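Local coordinates for uncharacterized protein Rv3413c/MT3522 (Mycobacterium tuberculosis, PDB 3VEP) that probably holds the extracytoplasmic function sigma factor SigD inactive as its anti-sigma factor, until regulated intramembrane proteolysis releases it, at residues D41-A44 and A45-Q49. Sequence-based numbering, arbitrary orientation.
Sequences DALA and ALLGQ
Leu47 lies alongside Leu43 one turn further along helix 38-55, the two side chains pointing the same way. From its base, Leu47 CB points back toward the preceding turn, 3.5 Å from the backbone oxygen Leu43 O and close to Ala44 O. With chi1 at -79°, CG stands anti to the carbonyl carbon and beside the backbone N, and Leu47 CG is also 3.5 Å from Leu43 O. The CD1 branch then reaches back along the helix and meets Leu43 CD1 at 3.8 Å, a van der Waals contact between methyl groups; Leu47 CD1 also lies 4.0 Å from Leu43 CG. This i to i+4 leucine pair belongs to the N-terminal, probably cytoplasmic part of the anti-sigma factor, in the region thought to bind the sigma factor. Consistent with that role, Leu43 packs on a basic side chain of the other protein chain in the assembly, and Leu46 and Leu47 on apolar side chains of that chain. The backbone beneath is regular alpha-helix: Ala45 N, Leu46 N, Leu47 N and Gly48 N donate to Asp41 O, Ala42 O, Leu43 O and Ala44 O, the bond from Leu47 N to Leu43 O measuring 2.8 Å. Near the start of the helix, Asp41 OD1 accepts a hydrogen bond from Phe35 N in the loop before it.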
ATOM      1  N   ASP A  41      -2.943  12.169   1.749  1.00 45.06           N
ATOM      2  CA  ASP A  41      -3.366  12.058   3.144  1.00 48.83           C
ATOM      3  C   ASP A  41      -4.467  11.031   3.256  1.00 47.19           C
ATOM      4  O   ASP A  41      -4.450  10.217   4.165  1.00 50.17           O
ATOM      5  CB  ASP A  41      -3.839  13.405   3.750  1.00 43.49           C
ATOM      6  CG  ASP A  41      -2.680  14.308   4.159  1.00 55.03           C
ATOM      7  OD1 ASP A  41      -1.718  13.796   4.753  1.00 62.07           O
ATOM      8  OD2 ASP A  41      -2.715  15.526   3.875  1.00 63.49           O
ATOM      9  N   ALA A  42      -5.414  11.053   2.320  1.00 43.82           N
ATOM     10  CA  ALA A  42      -6.610  10.217   2.462  1.00 47.84           C
ATOM     11  C   ALA A  42      -6.238   8.758   2.286  1.00 48.18           C
ATOM     12  O   ALA A  42      -6.670   7.887   3.058  1.00 47.07           O
ATOM     13  CB  ALA A  42      -7.696  10.614   1.452  1.00 30.25           C
ATOM     14  N   LEU A  43      -5.438   8.507   1.253  1.00 35.21           N
ATOM     15  CA  LEU A  43      -4.987   7.163   0.938  1.00 40.46           C
ATOM     16  C   LEU A  43      -4.122   6.553   2.085  1.00 45.92           C
ATOM     17  O   LEU A  43      -4.354   5.434   2.524  1.00 39.34           O
ATOM     18  CB  LEU A  43      -4.236   7.191  -0.388  1.00 31.78           C
ATOM     19  CG  LEU A  43      -3.501   5.902  -0.757  1.00 48.58           C
ATOM     20  CD1 LEU A  43      -4.434   4.712  -0.667  1.00 45.55           C
ATOM     21  CD2 LEU A  43      -2.846   6.000  -2.154  1.00 47.72           C
ATOM     22  N   ALA A  44      -3.136   7.300   2.566  1.00 35.66           N
ATOM     23  CA  ALA A  44      -2.316   6.870   3.690  1.00 44.45           C
ATOM     24  C   ALA A  44      -3.186   6.503   4.895  1.00 43.27           C
ATOM     25  O   ALA A  44      -3.002   5.448   5.512  1.00 36.30           O
ATOM     26  CB  ALA A  44      -1.311   7.957   4.058  1.00 38.96           C
ATOM     27  N   ALA A  45      -4.145   7.375   5.211  1.00 40.63           N
ATOM     28  CA  ALA A  45      -5.095   7.139   6.297  1.00 39.10           C
ATOM     29  C   ALA A  45      -5.837   5.835   6.082  1.00 44.16           C
ATOM     30  O   ALA A  45      -5.940   4.985   6.974  1.00 53.49           O
ATOM     31  CB  ALA A  45      -6.094   8.290   6.383  1.00 32.82           C
ATOM     32  N   LEU A  46      -6.329   5.670   4.866  1.00 41.76           N
ATOM     33  CA  LEU A  46      -7.065   4.482   4.513  1.00 43.97           C
ATOM     34  C   LEU A  46      -6.235   3.212   4.672  1.00 40.81           C
ATOM     35  O   LEU A  46      -6.737   2.191   5.142  1.00 42.91           O
ATOM     36  CB  LEU A  46      -7.572   4.624   3.098  1.00 43.41           C
ATOM     37  CG  LEU A  46      -8.408   3.451   2.619  1.00 56.63           C
ATOM     38  CD1 LEU A  46      -9.598   3.189   3.547  1.00 62.22           C
ATOM     39  CD2 LEU A  46      -8.852   3.673   1.155  1.00 55.56           C
ATOM     40  N   LEU A  47      -4.958   3.300   4.311  1.00 34.57           N
ATOM     41  CA  LEU A  47      -4.054   2.171   4.406  1.00 40.90           C
ATOM     42  C   LEU A  47      -3.680   1.881   5.841  1.00 42.42           C
ATOM     43  O   LEU A  47      -3.554   0.728   6.239  1.00 32.98           O
ATOM     44  CB  LEU A  47      -2.787   2.441   3.602  1.00 36.36           C
ATOM     45  CG  LEU A  47      -2.928   2.241   2.093  1.00 45.60           C
ATOM     46  CD1 LEU A  47      -1.769   2.913   1.288  1.00 35.72           C
ATOM     47  CD2 LEU A  47      -3.038   0.760   1.785  1.00 35.14           C
ATOM     48  N   GLY A  48      -3.500   2.936   6.626  1.00 36.77           N
ATOM     49  CA  GLY A  48      -3.149   2.745   8.015  1.00 34.33           C
ATOM     50  C   GLY A  48      -4.271   2.027   8.749  1.00 47.27           C
ATOM     51  O   GLY A  48      -4.022   1.063   9.509  1.00 40.07           O
ATOM     52  N   GLN A  49      -5.514   2.471   8.524  1.00 45.91           N
ATOM     53  CA  GLN A  49      -6.635   1.856   9.230  1.00 46.69           C
ATOM     54  C   GLN A  49      -6.720   0.382   8.860  1.00 43.70           C
ATOM     55  O   GLN A  49      -6.993  -0.482   9.691  1.00 41.89           O
ATOM     56  CB  GLN A  49      -7.955   2.578   8.953  1.00 40.66           C
ATOM     57  CG  GLN A  49      -9.104   2.084   9.825  1.00 53.51           C
ATOM     58  CD  GLN A  49      -8.723   1.999  11.322  1.00 65.96           C
ATOM     59  OE1 GLN A  49      -8.579   0.901  11.897  1.00 44.43           O
ATOM     60  NE2 GLN A  49      -8.551   3.166  11.950  1.00 53.99           N
TER